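Local atomic coordinates of salicylaldehyde dehydrogenase NahF (PDB entry 4JZ6), a protein that probably catalyses the NAD+-dependent oxidation of salicylaldehyde to salicylate, a step in naphthalene degradation, as a member of the aldehyde dehydrogenase family. Residues S51-V56 with P222-E227; L86-V91 with Q206-P211; M105-S110 with F294-Q299; V309-A314 with V404-G409; S426-R431 with V448-S453. One frame throughout, in Å; residues are numbered along the deposited sequence.

Contact 1 (S51-V56 with P222-E227)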
# COMPACT_ATOMS: atom_id res chain seq x y z
N SER A 51 12.55 -23.23 22.59
CA SER A 51 13.16 -22.14 21.82
C SER A 51 13.61 -20.99 22.71
O SER A 51 13.04 -20.75 23.78
CB SER A 51 12.19 -21.63 20.75
OG SER A 51 12.74 -20.55 20.01
N ALA A 52 14.66 -20.29 22.28
CA ALA A 52 15.08 -19.06 22.95
C ALA A 52 13.93 -18.06 22.89
O ALA A 52 13.27 -17.92 21.86
CB ALA A 52 16.32 -18.49 22.27
N ASN A 53 13.68 -17.39 24.00
CA ASN A 53 12.56 -16.46 24.09
C ASN A 53 13.03 -15.02 23.97
O ASN A 53 13.40 -14.40 24.96
CB ASN A 53 11.81 -16.65 25.41
CG ASN A 53 10.40 -16.09 25.37
OD1 ASN A 53 9.91 -15.66 24.32
ND2 ASN A 53 9.74 -16.10 26.52
N ALA A 54 13.02 -14.50 22.74
CA ALA A 54 13.56 -13.17 22.45
C ALA A 54 12.96 -12.08 23.32
O ALA A 54 11.80 -12.15 23.71
CB ALA A 54 13.36 -12.84 20.98
N THR A 55 13.76 -11.08 23.62
CA THR A 55 13.28 -9.89 24.31
C THR A 55 13.22 -8.75 23.32
O THR A 55 13.66 -8.88 22.18
CB THR A 55 14.21 -9.47 25.46
OG1 THR A 55 15.49 -9.13 24.92
CG2 THR A 55 14.35 -10.60 26.47
N VAL A 56 12.67 -7.62 23.77
CA VAL A 56 12.65 -6.41 22.96
C VAL A 56 14.08 -6.02 22.62
O VAL A 56 14.38 -5.62 21.49
CB VAL A 56 11.95 -5.26 23.69
CG1 VAL A 56 12.21 -3.94 22.99
CG2 VAL A 56 10.46 -5.54 23.79
N PRO A 222 3.95 -16.15 22.98
CA PRO A 222 2.92 -15.24 22.46
C PRO A 222 2.65 -14.04 23.37
O PRO A 222 2.14 -13.03 22.89
CB PRO A 222 1.68 -16.13 22.36
CG PRO A 222 1.93 -17.24 23.31
CD PRO A 222 3.41 -17.49 23.26
N ASP A 223 3.00 -14.14 24.65
CA ASP A 223 2.80 -13.04 25.58
C ASP A 223 3.74 -11.87 25.27
O ASP A 223 3.53 -10.75 25.74
CB ASP A 223 2.98 -13.50 27.04
CG ASP A 223 4.44 -13.70 27.41
OD1 ASP A 223 5.03 -14.72 26.98
OD2 ASP A 223 5.01 -12.86 28.15
N ARG A 224 4.77 -12.15 24.47
CA ARG A 224 5.79 -11.16 24.14
C ARG A 224 5.62 -10.61 22.73
O ARG A 224 6.10 -9.52 22.43
CB ARG A 224 7.19 -11.75 24.28
CG ARG A 224 7.57 -12.17 25.69
CD ARG A 224 9.05 -12.52 25.77
NE ARG A 224 9.45 -12.89 27.12
CZ ARG A 224 10.71 -13.11 27.50
NH1 ARG A 224 11.70 -12.98 26.63
NH2 ARG A 224 10.97 -13.45 28.76
N SER A 225 4.95 -11.38 21.86
CA SER A 225 4.78 -11.02 20.45
C SER A 225 4.35 -9.58 20.20
O SER A 225 5.01 -8.87 19.43
CB SER A 225 3.85 -12.00 19.72
OG SER A 225 4.47 -13.25 19.49
N PRO A 226 3.24 -9.13 20.84
CA PRO A 226 2.81 -7.75 20.58
C PRO A 226 3.90 -6.71 20.82
O PRO A 226 4.14 -5.89 19.93
CB PRO A 226 1.65 -7.55 21.56
CG PRO A 226 1.73 -8.69 22.52
CD PRO A 226 2.32 -9.81 21.75
N GLU A 227 4.55 -6.74 21.97
CA GLU A 227 5.54 -5.71 22.29
C GLU A 227 6.81 -5.82 21.45
O GLU A 227 7.45 -4.81 21.16
CB GLU A 227 5.88 -5.72 23.78
CG GLU A 227 6.65 -6.93 24.25
CD GLU A 227 7.07 -6.80 25.69
OE1 GLU A 227 7.35 -7.84 26.33
OE2 GLU A 227 7.14 -5.64 26.17

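Contact 2 (L86-V91 with Q206-P211)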
# COMPACT_ATOMS: atom_id res chain seq x y z
N LEU A 86 19.18 -19.20 -5.49
CA LEU A 86 19.11 -20.51 -6.12
C LEU A 86 19.66 -21.57 -5.16
O LEU A 86 19.08 -22.65 -5.01
CB LEU A 86 19.92 -20.49 -7.42
CG LEU A 86 19.19 -20.69 -8.75
CD1 LEU A 86 17.69 -20.49 -8.62
CD2 LEU A 86 19.77 -19.77 -9.81
N LYS A 87 20.77 -21.24 -4.51
CA LYS A 87 21.39 -22.15 -3.55
C LYS A 87 20.48 -22.45 -2.35
O LYS A 87 20.43 -23.59 -1.89
CB LYS A 87 22.74 -21.61 -3.07
CG LYS A 87 23.55 -22.64 -2.29
CD LYS A 87 25.00 -22.24 -2.12
CE LYS A 87 25.81 -23.36 -1.48
NZ LYS A 87 27.23 -22.96 -1.24
N VAL A 88 19.78 -21.43 -1.85
CA VAL A 88 18.83 -21.63 -0.75
C VAL A 88 17.85 -22.74 -1.11
O VAL A 88 17.64 -23.66 -0.33
CB VAL A 88 18.02 -20.36 -0.43
CG1 VAL A 88 17.05 -20.65 0.71
CG2 VAL A 88 18.92 -19.22 -0.06
N ALA A 89 17.29 -22.64 -2.31
CA ALA A 89 16.35 -23.64 -2.80
C ALA A 89 16.98 -25.03 -2.81
O ALA A 89 16.37 -25.98 -2.32
CB ALA A 89 15.85 -23.29 -4.19
N ASP A 90 18.19 -25.14 -3.34
CA ASP A 90 18.90 -26.42 -3.35
C ASP A 90 19.06 -26.96 -1.93
O ASP A 90 18.84 -28.15 -1.68
CB ASP A 90 20.28 -26.26 -3.98
CG ASP A 90 20.23 -26.01 -5.47
OD1 ASP A 90 19.20 -26.35 -6.10
OD2 ASP A 90 21.22 -25.49 -6.02
N VAL A 91 19.44 -26.07 -1.01
CA VAL A 91 19.69 -26.45 0.38
C VAL A 91 18.41 -26.87 1.09
O VAL A 91 18.42 -27.83 1.87
CB VAL A 91 20.39 -25.31 1.15
CG1 VAL A 91 20.48 -25.63 2.63
CG2 VAL A 91 21.77 -25.07 0.58
N GLN A 206 21.26 -19.68 5.89
CA GLN A 206 22.63 -19.54 6.38
C GLN A 206 23.60 -20.39 5.56
O GLN A 206 24.66 -19.92 5.16
CB GLN A 206 22.74 -19.90 7.86
CG GLN A 206 24.16 -19.75 8.42
CD GLN A 206 24.33 -20.31 9.82
OE1 GLN A 206 23.47 -21.04 10.33
NE2 GLN A 206 25.45 -19.98 10.47
N GLU A 207 23.22 -21.63 5.31
CA GLU A 207 24.08 -22.58 4.61
C GLU A 207 24.19 -22.31 3.10
O GLU A 207 25.08 -22.86 2.44
CB GLU A 207 23.63 -24.02 4.86
CG GLU A 207 23.59 -24.37 6.33
CD GLU A 207 23.28 -25.83 6.58
OE1 GLU A 207 22.97 -26.54 5.61
OE2 GLU A 207 23.34 -26.26 7.76
N ALA A 208 23.30 -21.48 2.57
CA ALA A 208 23.41 -21.07 1.17
C ALA A 208 24.48 -19.99 1.04
O ALA A 208 24.98 -19.72 -0.06
CB ALA A 208 22.09 -20.56 0.66
N GLY A 209 24.84 -19.38 2.17
CA GLY A 209 25.95 -18.45 2.20
C GLY A 209 25.58 -16.98 2.19
O GLY A 209 26.40 -16.14 1.80
N LEU A 210 24.37 -16.66 2.63
CA LEU A 210 23.94 -15.27 2.72
C LEU A 210 24.83 -14.50 3.68
O LEU A 210 25.18 -15.00 4.75
CB LEU A 210 22.48 -15.18 3.19
CG LEU A 210 21.38 -15.11 2.12
CD1 LEU A 210 21.62 -13.91 1.21
CD2 LEU A 210 21.29 -16.39 1.30
N PRO A 211 25.21 -13.28 3.30
CA PRO A 211 26.06 -12.42 4.14
C PRO A 211 25.46 -12.21 5.53
O PRO A 211 24.23 -12.25 5.69
CB PRO A 211 26.10 -11.10 3.36
CG PRO A 211 25.90 -11.51 1.93
CD PRO A 211 24.96 -12.68 1.97

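Contact 3 (M105-S110 with F294-Q299)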
# COMPACT_ATOMS: atom_id res chain seq x y z
N MET A 105 5.75 -32.81 13.82
CA MET A 105 5.80 -32.71 15.28
C MET A 105 5.20 -31.40 15.77
O MET A 105 4.43 -31.39 16.74
CB MET A 105 7.24 -32.84 15.78
CG MET A 105 7.86 -34.21 15.53
SD MET A 105 9.63 -34.25 15.87
CE MET A 105 9.67 -33.93 17.64
N GLU A 106 5.54 -30.31 15.11
CA GLU A 106 5.17 -28.98 15.60
C GLU A 106 3.75 -28.56 15.28
O GLU A 106 3.06 -28.02 16.13
CB GLU A 106 6.15 -27.92 15.10
CG GLU A 106 7.55 -28.06 15.64
CD GLU A 106 8.35 -26.79 15.48
OE1 GLU A 106 8.38 -26.24 14.36
OE2 GLU A 106 8.94 -26.34 16.49
N VAL A 107 3.33 -28.78 14.04
CA VAL A 107 2.06 -28.23 13.57
C VAL A 107 1.12 -29.28 12.99
O VAL A 107 0.19 -28.95 12.26
CB VAL A 107 2.28 -27.08 12.56
CG1 VAL A 107 3.20 -26.02 13.15
CG2 VAL A 107 2.83 -27.60 11.24
N GLY A 108 1.36 -30.54 13.33
CA GLY A 108 0.50 -31.64 12.92
C GLY A 108 0.29 -31.75 11.42
O GLY A 108 -0.79 -32.10 10.95
N ALA A 109 1.34 -31.44 10.65
CA ALA A 109 1.26 -31.50 9.21
C ALA A 109 1.53 -32.90 8.71
O ALA A 109 2.50 -33.53 9.12
CB ALA A 109 2.25 -30.53 8.59
N SER A 110 0.67 -33.39 7.82
CA SER A 110 0.91 -34.66 7.15
C SER A 110 2.08 -34.52 6.19
O SER A 110 2.47 -33.41 5.83
CB SER A 110 -0.33 -35.09 6.37
OG SER A 110 -0.63 -34.15 5.35
N PHE A 294 -10.34 -29.75 3.35
CA PHE A 294 -9.73 -30.55 4.40
C PHE A 294 -8.23 -30.76 4.30
O PHE A 294 -7.65 -31.50 5.10
CB PHE A 294 -10.46 -31.88 4.52
CG PHE A 294 -11.91 -31.72 4.81
CD1 PHE A 294 -12.32 -31.18 6.01
CD2 PHE A 294 -12.85 -32.11 3.88
CE1 PHE A 294 -13.67 -31.02 6.29
CE2 PHE A 294 -14.20 -31.96 4.15
CZ PHE A 294 -14.61 -31.41 5.35
N LEU A 295 -7.59 -30.12 3.34
CA LEU A 295 -6.14 -30.15 3.30
C LEU A 295 -5.62 -29.45 4.55
O LEU A 295 -6.09 -28.36 4.89
CB LEU A 295 -5.63 -29.48 2.03
CG LEU A 295 -4.11 -29.33 1.89
CD1 LEU A 295 -3.42 -30.67 1.98
CD2 LEU A 295 -3.79 -28.66 0.58
N PHE A 296 -4.68 -30.09 5.25
CA PHE A 296 -4.09 -29.56 6.49
C PHE A 296 -5.17 -29.16 7.51
O PHE A 296 -5.05 -28.15 8.20
CB PHE A 296 -3.14 -28.40 6.19
CG PHE A 296 -2.35 -27.92 7.40
CD1 PHE A 296 -1.75 -28.83 8.26
CD2 PHE A 296 -2.22 -26.56 7.66
CE1 PHE A 296 -1.04 -28.39 9.36
CE2 PHE A 296 -1.50 -26.12 8.76
CZ PHE A 296 -0.91 -27.04 9.61
N GLN A 297 -6.23 -29.96 7.57
CA GLN A 297 -7.30 -29.76 8.54
C GLN A 297 -7.98 -28.40 8.41
O GLN A 297 -8.36 -27.81 9.42
CB GLN A 297 -6.75 -29.87 9.97
CG GLN A 297 -5.99 -31.14 10.23
CD GLN A 297 -4.48 -30.97 10.12
OE1 GLN A 297 -3.84 -31.65 9.33
NE2 GLN A 297 -3.92 -30.09 10.93
N GLY A 298 -8.10 -27.89 7.19
CA GLY A 298 -8.72 -26.59 6.98
C GLY A 298 -8.03 -25.46 7.73
O GLY A 298 -8.65 -24.45 8.07
N GLN A 299 -6.74 -25.64 7.99
CA GLN A 299 -5.97 -24.61 8.67
C GLN A 299 -5.19 -23.76 7.68
O GLN A 299 -4.11 -23.26 7.98
CB GLN A 299 -5.03 -25.24 9.70
CG GLN A 299 -5.76 -25.81 10.89
CD GLN A 299 -4.80 -26.32 11.95
OE1 GLN A 299 -4.96 -26.03 13.14
NE2 GLN A 299 -3.81 -27.10 11.53
O HOH W 1 -2.10 -28.19 13.51
O HOH W 2 -2.18 -32.70 7.42

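Contact 4 (V309-A314 with V404-G409)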
# COMPACT_ATOMS: atom_id res chain seq x y z
N VAL A 309 -23.91 -23.45 -3.18
CA VAL A 309 -24.42 -24.38 -4.18
C VAL A 309 -25.85 -24.04 -4.61
O VAL A 309 -26.67 -23.61 -3.80
CB VAL A 309 -24.37 -25.83 -3.68
CG1 VAL A 309 -22.94 -26.24 -3.37
CG2 VAL A 309 -25.21 -25.99 -2.44
N ASP A 310 -26.14 -24.23 -5.89
CA ASP A 310 -27.48 -23.97 -6.38
C ASP A 310 -28.43 -25.02 -5.83
O ASP A 310 -28.11 -26.21 -5.80
CB ASP A 310 -27.50 -23.96 -7.91
CG ASP A 310 -28.71 -23.25 -8.47
OD1 ASP A 310 -29.76 -23.90 -8.65
OD2 ASP A 310 -28.62 -22.03 -8.71
N GLU A 311 -29.61 -24.58 -5.39
CA GLU A 311 -30.59 -25.46 -4.79
C GLU A 311 -30.94 -26.65 -5.68
O GLU A 311 -31.15 -27.75 -5.18
CB GLU A 311 -31.88 -24.70 -4.45
CG GLU A 311 -31.95 -24.18 -3.02
CD GLU A 311 -32.17 -25.28 -2.00
OE1 GLU A 311 -32.00 -25.00 -0.79
OE2 GLU A 311 -32.52 -26.42 -2.39
N LYS A 312 -30.97 -26.43 -7.00
CA LYS A 312 -31.34 -27.48 -7.94
C LYS A 312 -30.40 -28.68 -7.84
O LYS A 312 -30.73 -29.79 -8.25
CB LYS A 312 -31.33 -26.96 -9.38
CG LYS A 312 -32.26 -25.80 -9.67
CD LYS A 312 -32.33 -25.52 -11.17
CE LYS A 312 -32.70 -24.07 -11.45
NZ LYS A 312 -31.69 -23.11 -10.91
N ILE A 313 -29.23 -28.44 -7.28
CA ILE A 313 -28.15 -29.39 -7.35
C ILE A 313 -27.64 -29.76 -5.95
O ILE A 313 -27.02 -30.80 -5.75
CB ILE A 313 -27.02 -28.82 -8.28
CG1 ILE A 313 -26.56 -29.89 -9.26
CG2 ILE A 313 -25.89 -28.17 -7.48
CD1 ILE A 313 -27.71 -30.55 -9.98
N ALA A 314 -27.98 -28.91 -4.97
CA ALA A 314 -27.48 -28.99 -3.60
C ALA A 314 -27.57 -30.37 -2.94
O ALA A 314 -26.56 -30.90 -2.47
CB ALA A 314 -28.17 -27.96 -2.73
N VAL A 404 -22.18 -25.21 4.04
CA VAL A 404 -22.90 -25.17 2.78
C VAL A 404 -23.97 -24.09 2.82
O VAL A 404 -24.86 -24.12 3.67
CB VAL A 404 -23.57 -26.52 2.46
CG1 VAL A 404 -24.07 -26.53 1.03
CG2 VAL A 404 -22.60 -27.66 2.68
N ILE A 405 -23.89 -23.13 1.90
CA ILE A 405 -24.95 -22.15 1.73
C ILE A 405 -25.64 -22.40 0.40
O ILE A 405 -25.01 -22.37 -0.65
CB ILE A 405 -24.42 -20.71 1.76
CG1 ILE A 405 -23.53 -20.50 2.99
CG2 ILE A 405 -25.58 -19.74 1.75
CD1 ILE A 405 -22.68 -19.25 2.91
N ARG A 406 -26.94 -22.67 0.46
CA ARG A 406 -27.70 -22.93 -0.75
C ARG A 406 -28.21 -21.62 -1.33
O ARG A 406 -28.48 -20.67 -0.60
CB ARG A 406 -28.86 -23.88 -0.44
CG ARG A 406 -28.42 -25.29 -0.10
CD ARG A 406 -29.47 -26.03 0.71
NE ARG A 406 -29.03 -27.38 1.04
CZ ARG A 406 -29.54 -28.48 0.50
NH1 ARG A 406 -29.08 -29.67 0.87
NH2 ARG A 406 -30.53 -28.41 -0.38
N CYS A 407 -28.32 -21.57 -2.65
CA CYS A 407 -28.78 -20.37 -3.33
C CYS A 407 -29.56 -20.70 -4.58
O CYS A 407 -29.52 -21.83 -5.07
CB CYS A 407 -27.59 -19.48 -3.71
SG CYS A 407 -26.53 -20.15 -5.02
N LYS A 408 -30.28 -19.71 -5.09
CA LYS A 408 -31.04 -19.87 -6.32
C LYS A 408 -30.56 -18.88 -7.37
O LYS A 408 -30.85 -17.69 -7.30
CB LYS A 408 -32.54 -19.68 -6.06
CG LYS A 408 -33.21 -20.90 -5.46
CD LYS A 408 -34.27 -20.51 -4.43
CE LYS A 408 -34.87 -21.75 -3.76
NZ LYS A 408 -35.89 -21.41 -2.73
N GLY A 409 -29.81 -19.37 -8.34
CA GLY A 409 -29.46 -18.57 -9.49
C GLY A 409 -28.09 -17.94 -9.45
O GLY A 409 -27.46 -17.82 -8.39

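Contact 5 (S426-R431 with V448-S453). With SO4 (sulfate ion), chain E.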
# COMPACT_ATOMS: atom_id res chain seq x y z
N SER A 426 -11.14 -18.21 -4.22
CA SER A 426 -12.47 -18.70 -4.56
C SER A 426 -12.41 -19.63 -5.77
O SER A 426 -11.47 -19.58 -6.56
CB SER A 426 -13.41 -17.53 -4.86
OG SER A 426 -12.99 -16.85 -6.04
N GLY A 427 -13.43 -20.48 -5.89
CA GLY A 427 -13.55 -21.36 -7.03
C GLY A 427 -14.96 -21.32 -7.58
O GLY A 427 -15.91 -21.18 -6.81
N VAL A 428 -15.09 -21.42 -8.90
CA VAL A 428 -16.41 -21.39 -9.53
C VAL A 428 -16.60 -22.58 -10.47
O VAL A 428 -15.96 -22.65 -11.51
CB VAL A 428 -16.62 -20.10 -10.34
CG1 VAL A 428 -18.01 -20.08 -10.93
CG2 VAL A 428 -16.37 -18.87 -9.48
N PHE A 429 -17.48 -23.50 -10.10
CA PHE A 429 -17.73 -24.68 -10.93
C PHE A 429 -18.99 -24.58 -11.78
O PHE A 429 -20.10 -24.44 -11.26
CB PHE A 429 -17.76 -25.95 -10.09
CG PHE A 429 -16.41 -26.59 -9.91
CD1 PHE A 429 -16.04 -27.68 -10.67
CD2 PHE A 429 -15.52 -26.09 -8.97
CE1 PHE A 429 -14.80 -28.27 -10.50
CE2 PHE A 429 -14.28 -26.66 -8.81
CZ PHE A 429 -13.92 -27.76 -9.57
N GLY A 430 -18.81 -24.68 -13.09
CA GLY A 430 -19.93 -24.68 -14.02
C GLY A 430 -19.48 -25.20 -15.36
O GLY A 430 -18.39 -24.87 -15.83
N ARG A 431 -20.31 -26.03 -15.99
CA ARG A 431 -19.99 -26.55 -17.31
C ARG A 431 -19.98 -25.48 -18.41
O ARG A 431 -19.21 -25.58 -19.36
CB ARG A 431 -20.90 -27.72 -17.68
CG ARG A 431 -20.53 -29.02 -16.98
CD ARG A 431 -21.35 -30.19 -17.48
NE ARG A 431 -20.69 -31.46 -17.18
CZ ARG A 431 -21.02 -32.25 -16.17
NH1 ARG A 431 -22.02 -31.92 -15.35
NH2 ARG A 431 -20.35 -33.38 -15.97
N VAL A 448 -9.43 -16.25 -8.23
CA VAL A 448 -10.63 -16.92 -8.74
C VAL A 448 -10.23 -18.11 -9.61
O VAL A 448 -9.45 -17.97 -10.55
CB VAL A 448 -11.51 -15.96 -9.56
CG1 VAL A 448 -12.68 -16.70 -10.18
CG2 VAL A 448 -12.01 -14.83 -8.68
N HIS A 449 -10.76 -19.29 -9.30
CA HIS A 449 -10.40 -20.49 -10.05
C HIS A 449 -11.59 -21.13 -10.74
O HIS A 449 -12.46 -21.72 -10.08
CB HIS A 449 -9.67 -21.48 -9.15
CG HIS A 449 -8.44 -20.90 -8.52
ND1 HIS A 449 -7.34 -20.52 -9.25
CD2 HIS A 449 -8.16 -20.61 -7.23
CE1 HIS A 449 -6.42 -20.04 -8.44
NE2 HIS A 449 -6.89 -20.08 -7.20
N ILE A 450 -11.63 -21.02 -12.06
CA ILE A 450 -12.74 -21.55 -12.84
C ILE A 450 -12.61 -23.06 -12.97
O ILE A 450 -11.68 -23.57 -13.61
CB ILE A 450 -12.84 -20.90 -14.22
CG1 ILE A 450 -12.93 -19.38 -14.10
CG2 ILE A 450 -14.02 -21.47 -14.98
CD1 ILE A 450 -14.02 -18.89 -13.17
N ASN A 451 -13.55 -23.77 -12.35
CA ASN A 451 -13.48 -25.22 -12.23
C ASN A 451 -12.19 -25.69 -11.55
O ASN A 451 -11.57 -26.67 -11.95
CB ASN A 451 -13.69 -25.89 -13.60
CG ASN A 451 -15.06 -25.61 -14.18
OD1 ASN A 451 -16.07 -25.78 -13.51
ND2 ASN A 451 -15.09 -25.16 -15.42
N GLY A 452 -11.80 -24.97 -10.50
CA GLY A 452 -10.65 -25.35 -9.70
C GLY A 452 -10.92 -25.17 -8.21
O GLY A 452 -11.90 -24.53 -7.82
N SER A 453 -10.05 -25.73 -7.37
CA SER A 453 -10.22 -25.61 -5.93
C SER A 453 -9.89 -24.19 -5.47
O SER A 453 -9.36 -23.39 -6.24
CB SER A 453 -9.33 -26.61 -5.19
OG SER A 453 -7.99 -26.14 -5.08
S SO4 E . -21.97 -34.97 -12.92
O1 SO4 E . -23.32 -35.41 -12.60
O2 SO4 E . -21.73 -35.17 -14.35
O3 SO4 E . -21.86 -33.55 -12.60
O4 SO4 E . -20.98 -35.72 -12.14

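Contact 1 (S51-V56 with P222-E227)
R224 reaches out, its chain fully extended from CG to NE, and lays its guanidinium flat against the side-chain amide of N53. The two planes are only 16° apart, and ND2 of N53 rides over the centre of the guanidinium, 3.3 Å from R224 CZ, in a stack between a flat cation and a flat amide. With CG anti to the backbone N (chi1 -160°) N53 reaches R224, and the bond from S221 N to its OD1 would limit rotation of the amide. At the guanidinium edge R224 NH1 donates to A54 O at 3.0 Å; the acceptor lies in the guanidinium plane, yet the donor stands above the carbonyl plane. NH1 is also 3.6 Å from CG2 of T55, whose OG1 bonds to S32 and also caps helix 56-73. On the other end of the group NH2 forms a salt bridge with D33, so the charge is shared between a carboxylate and a backbone carbonyl. A leucine in its place would probably leave A54 O and D33 without their mate and set the N53 amide facing a group that cannot stack on it. All of this is the compact half. The more open half is thinner: V56 CG2 meets E227 CG at 4.1 Å, the side chains crossing at about a right angle, with the glutamate at the exposed surface. The contact joins the end of strand 47-52, from the small mixed sheet, to the loop between strand 215-218 and helix 225-233, a beta-alpha step of the Rossmann-like coenzyme domain of aldehyde dehydrogenases.

Contact 2 (L86-V91 with Q206-P211)
A Schellman motif closes helix 195-208, and its last turn brings A208 against K87 and V88 of helix 78-94. The CA atoms of V88 and A208 are only 5.0 Å apart, an approach that a side chain no larger than a methyl allows. A208 CB touches V88 CG2 at 3.5 Å and lies equally near V88 N, so the methyl meets backbone as well as side chain. With CG anti to the backbone N (chi1 -168°) and the rest of the chain extended, K87 passes alongside A208, its CD 3.3 Å from A208 O. V88 CG2 has a second neighbour in L210 CD2 at 3.9 Å, the two branches crossing at about a right angle; L210 in turn leans on W73 of helix 56-73. At the other margin V91 CG1 packs on E207 CB at 4.2 Å, while the carboxylate of E207 turns to K95 and Q203. No hydrogen bond links the two segments, and the fit rests on shape. G209, with phi 102°, reverses the chain, and G209 N bonds to Q206 O at 3.0 Å. Together these features make a helix-to-helix junction closed by the positive-phi glycine at the C' position of a Schellman motif.

Contact 3 (M105-S110 with F294-Q299)
The ring of F296 meets the 105-110 segment with its edge, pointing CE1 and CZ at the carbonyl of V107 where helix 96-107 gives way to a loop. F296 belongs to the loop between helix 282-294 and strand 306-310, which runs on to the pocket residues I300, C301 and M302; F296, Q297 and G298 all have positive phi and form a tight left-handed turn. V107 O lies in the ring plane, 3.2 Å from F296 CE1, so the slightly positive ring rim faces a carbonyl oxygen. Two methyls touch the same ring atoms: V107 CG2 stands 4.1 Å from F296 CZ, the two side chains crossing at about a right angle, and A109 CB is 4.0 Å from CE1. CG anti to the backbone N (chi1 -172°) directs the ring toward segment 105-110. One face of the ring is covered by Q299 NE2, 3.5 Å above the plane and offset toward the rim, and the ring also stacks with W113, a residue of the salicylaldehyde pocket; F296 thus sits in a second shell, its side chain about 6 Å from the bound ligand. L295 packs on F500 of the second subunit. Polar atoms of the buried seam are joined through water. Q299 NE2 donates to one water at 2.8 Å, and that water lies beside V107 O. A second takes the hydrogen of S110 N at 3.0 Å and donates to Q297 OE1 at 2.7 Å.

Contact 4 (V309-A314 with V404-G409)
Both oxygens of the D310 carboxylate are gripped, OD2 by G409 N across the contact at 2.9 Å and OD1 by two donors of K312. K312 N meets OD1 on its anti side at 3.3 Å, a capping bond, and NZ on its syn side in a salt bridge, the two coming from opposite faces of the carboxylate plane. D310 is therefore the N-cap of helix 311-327, placed exactly where parallel strand 306-310 of the catalytic-domain sheet ends beside strand 401-407. Its CG is anti to the backbone N (chi1 -160°), which brings OD2 over to G409. An alanine here would probably leave G409 N and the first turn of the helix without their acceptor and K312 NZ without its salt-bridge partner in D310. The strands themselves pair through V309 N to I405 O, C407 N to V309 O and, at 2.8 Å, E311 N to C407 O, the last bond lying nearly along the C=O axis. On the face of V309 and R406, V309 CG2 packs against V404 CG1 at 3.7 Å. E311 crosses R406 at about a right angle: OE2 reaches NH2 in a weak salt bridge of 3.5 Å. R406 NH1 forms salt bridges with D384, its strongest partner, and D315. The guanidinium is covered on one face by the methyl of A314, whose CB sits 3.4 Å from R406 NH2.

Contact 5 (S426-R431 with V448-S453)
Strands 426-429 and 448-450 run parallel, 22° apart with axes approaching to 4.5 Å, pairing G427 with H449 and V428 with I450 through H449 N to S426 O, V428 N to H449 O and N451 N to V428 O. Beyond the last pair the side chain of N451 continues the bonding: OD1 accepts from G430 N at 3.0 Å, while ND2 gives a weak bond of 3.3 Å to G430 O, so the amide prolongs the pairing beyond the backbone bonds. Its left-handed backbone, at the third position of the type II turn H449 to G452, swings CA over the ring of F429, a CH-pi contact 3.6 Å from the centroid and nearly along the ring normal. F429 CE2 also lies 3.3 Å from G452 O. G427 has no room for a side chain, since a CB would collide with that same carbonyl. V428 CB meets I450 CD1 at 4.0 Å on the face shared by the two residues. At the far end R431 NH2 and NH1 bind a sulfate, probably from the crystallisation liquor, NH2 holding O2 at 2.8 Å. H449 ND1 bonds to T490 of the second subunit, whose strand extends the sheet. Helix 433-442 covers V428 and I450, completing a beta-alpha-beta unit; outside it, helix 282-294 packs on F429 and strand 273-276 pairs with the other edge of strand 425-429.

Overall arrangement
Contacts 1 and 2 lie in the coenzyme-binding half, their centres 27 Å apart, whereas contacts 4 and 5 share the seven-stranded sheet, 15 Å apart between centres. Contact 3 ties the two halves: its segments alternate along the chain with those of both contact 1 and contact 2, and its nearest atoms come about 7 Å from contact 1 and again about 7 Å from contact 5. In contact 3 the side chain of F296 is about 6 Å from a bound salicylaldehyde. In contact 5, H449 is about 10 Å from a bound salicylaldehyde and about 12 Å from E267, the predicted active-site residue. Contacts 3 and 5 also touch the second subunit.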